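Local atomic coordinates of DNA-binding response regulator, merR family (Colwellia psychrerythraea, PDB entry 3CNB), a protein that probably binds DNA as a phosphorylation-controlled response regulator, of which this chain is the signal receiver domain. Residues M23-L28 with I37-N42; L60-M63 with G69-I72. All coordinates share one frame; numbering follows the deposited sequence.

How the contacts relate
From the N terminus the chain runs through strand 10-14 into helix 18-31 and then strand 36-40; contact 1 closes that short loop by laying 23-28 of the helix against 37-42. Helix 43-52 follows before strand 57-61 ends in contact 2, which closes a second loop as 69-72, the start of the next helix, folds back on 60-63. The two loops come in series, neither nested nor crossed. Their centres lie 16 Å apart and their nearest atoms about 7 Å apart, without touching. Both reach the same five-stranded parallel sheet: contact 1 ties a helix to the edge strand 36-40, one of the two outermost; contact 2 ties a helix start to the central strand 57-61.

Contact 1: residues M23-L28 with I37-N42; sequences MLTQFL and IKIAYN
Helix 23-28 runs nearly antiparallel to strand 37-40: their axes make an angle of 168° and approach to 9.1 Å. The closest backbone approach is Thr25 to Ile37, with 6.5 Å between their CA atoms. Thr25, Leu28, Ile37 and Ile39 all direct CB toward the opposing segment, and they bury 210 Å² in total.

Thr25 divides its two branches between the isoleucines. Its methyl CG2 meets Ile37 CG2 at 3.8 Å, the two side chains sliding past each other in opposite directions. On the other branch, OG1 lies 3.2 Å from Ile39 CD1, a contact with a methyl group; the hydroxyl finds its polar partner in Ala21 O, one turn back in the helix. A chi1 of -62° sets OG1 beside the backbone N of Thr25, consistent with that intrahelical bond, and turns CG2 to the strand. Farther along the helix, Ile37 CD1 rests on Leu28 CB at 3.7 Å, so one isoleucine spans a helical turn, touching Thr25 with CG2 and Leu28 with CD1. Ile37 also packs on Ile11 and Ile13 of the adjoining strand 10-14, which extends the apolar layer from the edge strand to its neighbour in the sheet.

Such helix-on-sheet packing is characteristic of the right-handed beta-alpha-beta crossover, here strand 10-14, helix 18-31 and strand 36-40 of the CheY-like receiver fold.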
loop_
_atom_site.group_PDB
_atom_site.type_symbol
_atom_site.label_atom_id
_atom_site.label_comp_id
_atom_site.label_asym_id
_atom_site.label_seq_id
_atom_site.Cartn_x
_atom_site.Cartn_y
_atom_site.Cartn_z
ATOM N N MET A 23 -13.720 -1.065 -1.313
ATOM C CA MET A 23 -14.017 -0.560 0.031
ATOM C C MET A 23 -12.881 0.314 0.556
ATOM O O MET A 23 -13.118 1.433 1.032
ATOM C CB MET A 23 -14.323 -1.706 1.008
ATOM C CG MET A 23 -14.126 -1.336 2.491
ATOM S SD MET A 23 -14.607 -2.596 3.671
ATOM C CE MET A 23 -16.268 -2.936 3.023
ATOM N N LEU A 24 -11.653 -0.196 0.454
ATOM C CA LEU A 24 -10.459 0.591 0.773
ATOM C C LEU A 24 -10.388 1.872 -0.050
ATOM O O LEU A 24 -10.013 2.926 0.459
ATOM C CB LEU A 24 -9.193 -0.254 0.575
ATOM C CG LEU A 24 -7.848 0.363 0.974
ATOM C CD1 LEU A 24 -7.842 0.801 2.436
ATOM C CD2 LEU A 24 -6.732 -0.611 0.718
ATOM N N THR A 25 -10.761 1.789 -1.327
ATOM C CA THR A 25 -10.736 2.958 -2.216
ATOM C C THR A 25 -11.747 3.983 -1.743
ATOM O O THR A 25 -11.428 5.170 -1.666
ATOM C CB THR A 25 -11.050 2.582 -3.713
ATOM O OG1 THR A 25 -10.046 1.677 -4.190
ATOM C CG2 THR A 25 -11.053 3.813 -4.599
ATOM N N GLN A 26 -12.950 3.515 -1.412
ATOM C CA GLN A 26 -14.028 4.400 -0.962
ATOM C C GLN A 26 -13.690 5.069 0.361
ATOM O O GLN A 26 -13.904 6.265 0.529
ATOM C CB GLN A 26 -15.321 3.608 -0.803
ATOM C CG GLN A 26 -16.551 4.466 -0.566
ATOM C CD GLN A 26 -16.785 5.454 -1.661
ATOM O OE1 GLN A 26 -17.028 5.083 -2.803
ATOM N NE2 GLN A 26 -16.720 6.731 -1.322
ATOM N N PHE A 27 -13.195 4.274 1.299
ATOM C CA PHE A 27 -12.663 4.789 2.560
ATOM C C PHE A 27 -11.603 5.886 2.372
ATOM O O PHE A 27 -11.635 6.935 3.043
ATOM C CB PHE A 27 -12.072 3.647 3.389
ATOM C CG PHE A 27 -11.546 4.089 4.730
ATOM C CD1 PHE A 27 -12.430 4.323 5.792
ATOM C CD2 PHE A 27 -10.186 4.294 4.924
ATOM C CE1 PHE A 27 -11.958 4.740 7.027
ATOM C CE2 PHE A 27 -9.703 4.700 6.160
ATOM C CZ PHE A 27 -10.600 4.918 7.216
ATOM N N LEU A 28 -10.653 5.647 1.476
ATOM C CA LEU A 28 -9.595 6.611 1.272
ATOM C C LEU A 28 -10.054 7.846 0.494
ATOM O O LEU A 28 -9.513 8.931 0.700
ATOM C CB LEU A 28 -8.381 5.954 0.622
ATOM C CG LEU A 28 -7.615 4.906 1.411
ATOM C CD1 LEU A 28 -6.543 4.269 0.492
ATOM C CD2 LEU A 28 -6.992 5.551 2.615
ATOM N N ILE A 37 -7.043 8.101 -6.370
ATOM C CA ILE A 37 -6.843 6.764 -5.855
ATOM C C ILE A 37 -6.982 5.830 -7.034
ATOM O O ILE A 37 -7.951 5.911 -7.773
ATOM C CB ILE A 37 -7.910 6.394 -4.821
ATOM C CG1 ILE A 37 -8.196 7.574 -3.883
ATOM C CG2 ILE A 37 -7.494 5.164 -4.052
ATOM C CD1 ILE A 37 -7.487 7.550 -2.594
ATOM N N LYS A 38 -5.984 4.976 -7.237
ATOM C CA LYS A 38 -6.022 3.991 -8.306
ATOM C C LYS A 38 -5.806 2.585 -7.763
ATOM O O LYS A 38 -5.142 2.398 -6.730
ATOM C CB LYS A 38 -5.004 4.329 -9.400
ATOM C CG LYS A 38 -5.245 5.684 -10.081
ATOM C CD LYS A 38 -6.303 5.609 -11.176
ATOM C CE LYS A 38 -6.741 7.006 -11.610
ATOM N NZ LYS A 38 -8.127 6.998 -12.162
ATOM N N ILE A 39 -6.422 1.606 -8.433
ATOM C CA ILE A 39 -6.285 0.199 -8.079
ATOM C C ILE A 39 -5.561 -0.600 -9.162
ATOM O O ILE A 39 -5.881 -0.494 -10.342
ATOM C CB ILE A 39 -7.651 -0.493 -7.800
ATOM C CG1 ILE A 39 -8.497 0.319 -6.820
ATOM C CG2 ILE A 39 -7.437 -1.877 -7.243
ATOM C CD1 ILE A 39 -9.979 -0.019 -6.895
ATOM N N ALA A 40 -4.592 -1.399 -8.729
ATOM C CA ALA A 40 -4.003 -2.425 -9.550
ATOM C C ALA A 40 -4.478 -3.779 -9.011
ATOM O O ALA A 40 -4.203 -4.147 -7.853
ATOM C CB ALA A 40 -2.515 -2.305 -9.514
ATOM N N TYR A 41 -5.219 -4.505 -9.855
ATOM C CA TYR A 41 -5.871 -5.754 -9.466
ATOM C C TYR A 41 -5.019 -6.971 -9.704
ATOM O O TYR A 41 -5.396 -8.073 -9.314
ATOM C CB TYR A 41 -7.181 -5.943 -10.243
ATOM C CG TYR A 41 -8.301 -4.999 -9.858
ATOM C CD1 TYR A 41 -8.953 -5.118 -8.633
ATOM C CD2 TYR A 41 -8.714 -3.995 -10.727
ATOM C CE1 TYR A 41 -9.989 -4.245 -8.283
ATOM C CE2 TYR A 41 -9.740 -3.127 -10.390
ATOM C CZ TYR A 41 -10.371 -3.256 -9.170
ATOM O OH TYR A 41 -11.394 -2.390 -8.854
ATOM N N ASN A 42 -3.876 -6.787 -10.354
ATOM C CA ASN A 42 -3.032 -7.922 -10.724
ATOM C C ASN A 42 -1.583 -7.465 -10.741
ATOM O O ASN A 42 -1.358 -6.263 -10.787
ATOM C CB ASN A 42 -3.462 -8.479 -12.096
ATOM C CG ASN A 42 -3.326 -7.467 -13.209
ATOM O OD1 ASN A 42 -2.221 -7.054 -13.574
ATOM N ND2 ASN A 42 -4.465 -7.069 -13.776
#

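Contact 2: residues L60-M63 with G69-I72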
loop_
_atom_site.group_PDB
_atom_site.type_symbol
_atom_site.label_atom_id
_atom_site.label_comp_id
_atom_site.label_asym_id
_atom_site.label_seq_id
_atom_site.Cartn_x
_atom_site.Cartn_y
_atom_site.Cartn_z
ATOM N N LEU A 60 -0.101 -2.036 -0.124
ATOM C CA LEU A 60 0.434 -3.251 -0.710
ATOM C C LEU A 60 -0.087 -4.523 -0.029
ATOM O O LEU A 60 0.267 -4.826 1.117
ATOM C CB LEU A 60 1.971 -3.196 -0.638
ATOM C CG LEU A 60 2.788 -4.386 -1.167
ATOM C CD1 LEU A 60 2.679 -4.476 -2.670
ATOM C CD2 LEU A 60 4.228 -4.283 -0.751
ATOM N N ASP A 61 -0.920 -5.281 -0.734
ATOM C CA ASP A 61 -1.360 -6.575 -0.229
ATOM C C ASP A 61 -0.266 -7.628 -0.473
ATOM O O ASP A 61 0.093 -7.910 -1.617
ATOM C CB ASP A 61 -2.699 -6.955 -0.873
ATOM C CG ASP A 61 -3.230 -8.309 -0.417
ATOM O OD1 ASP A 61 -3.051 -8.694 0.758
ATOM O OD2 ASP A 61 -3.867 -8.990 -1.250
ATOM N N LEU A 62 0.249 -8.201 0.614
ATOM C CA LEU A 62 1.300 -9.217 0.570
ATOM C C LEU A 62 0.816 -10.635 0.209
ATOM O O LEU A 62 1.569 -11.615 0.342
ATOM C CB LEU A 62 2.037 -9.285 1.916
ATOM C CG LEU A 62 2.668 -8.060 2.553
ATOM C CD1 LEU A 62 3.472 -8.448 3.800
ATOM C CD2 LEU A 62 3.535 -7.373 1.514
ATOM N N MET A 63 -0.439 -10.762 -0.207
ATOM C CA MET A 63 -0.983 -12.072 -0.525
ATOM C C MET A 63 -1.664 -12.051 -1.875
ATOM O O MET A 63 -2.492 -12.922 -2.170
ATOM C CB MET A 63 -1.941 -12.540 0.570
ATOM C CG MET A 63 -1.258 -12.818 1.907
ATOM S SD MET A 63 -2.167 -13.947 2.932
ATOM C CE MET A 63 -3.847 -13.347 2.697
ATOM N N GLY A 69 5.177 -9.809 -2.601
ATOM C CA GLY A 69 5.043 -8.466 -1.987
ATOM C C GLY A 69 6.291 -7.966 -1.277
ATOM O O GLY A 69 6.568 -6.757 -1.236
ATOM N N PHE A 70 7.067 -8.891 -0.727
ATOM C CA PHE A 70 8.309 -8.536 -0.030
ATOM C C PHE A 70 9.347 -7.976 -0.990
ATOM O O PHE A 70 9.996 -6.951 -0.722
ATOM C CB PHE A 70 8.844 -9.755 0.715
ATOM C CG PHE A 70 7.912 -10.252 1.790
ATOM C CD1 PHE A 70 7.993 -9.747 3.091
ATOM C CD2 PHE A 70 6.944 -11.203 1.499
ATOM C CE1 PHE A 70 7.118 -10.202 4.088
ATOM C CE2 PHE A 70 6.076 -11.662 2.471
ATOM C CZ PHE A 70 6.151 -11.163 3.770
ATOM N N SER A 71 9.442 -8.628 -2.146
ATOM C CA SER A 71 10.328 -8.235 -3.224
ATOM C C SER A 71 9.916 -6.890 -3.847
ATOM O O SER A 71 10.764 -6.019 -4.090
ATOM C CB SER A 71 10.312 -9.349 -4.296
ATOM O OG SER A 71 11.584 -9.490 -4.888
ATOM N N ILE A 72 8.615 -6.752 -4.116
ATOM C CA ILE A 72 8.009 -5.541 -4.667
ATOM C C ILE A 72 8.273 -4.340 -3.742
ATOM O O ILE A 72 8.691 -3.265 -4.197
ATOM C CB ILE A 72 6.496 -5.740 -4.904
ATOM C CG1 ILE A 72 6.250 -6.359 -6.284
ATOM C CG2 ILE A 72 5.768 -4.391 -5.007
ATOM C CD1 ILE A 72 6.478 -7.817 -6.441
HETATM O O HOH W 1 3.700 -11.826 -1.314
#
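Leu60, at the end of strand 57-61, and Leu62, in the loop just after it, meet the first turn of helix 69-77 within a beta-alpha-beta unit of the CheY-like receiver fold, completed by strand 86-91. The two segments bury 233 Å², and their closest CA atoms, those of Leu62 and Gly69, are 4.6 Å apart.

The direct contacts are by van der Waals packing. Leu62 reaches over with both methyls: CD1 comes to 3.8 Å from Phe70 CZ, approaching the ring obliquely, while CD2 sits 4.0 Å from Gly69 CA. With chi1 at -55° CG stands anti to the carbonyl carbon, and from there CD1 is carried to the ring and CD2 to Gly69. Gly69 makes this fit possible, since a CB on that residue would clash with Leu62 CD2. Leu60, two residues earlier, likewise divides its methyls, CD1 against Ile72 CG2 at 3.9 Å and CD2 against Gly69 O. An alanine in place of Leu62 would probably open a gap beside Gly69 CA and deprive Phe70 CZ of its partner methyl, CD1. The Phe70 ring also adjoins helix 96-104, touching Ile102 and making a cation-pi contact with Arg101.

The charged group faces elsewhere. Asp61, the predicted phosphorylation site, unmodified here, points its CB away from the helix; its OD1 forms a salt bridge with Lys113 and also receives a weak bond from Met63 N, while OD2 lies close to Glu15 OE1.

The polar link between the backbones is through water: one molecule lies 2.7 Å from Leu62 O and accepts from Gly69 N at 2.8 Å.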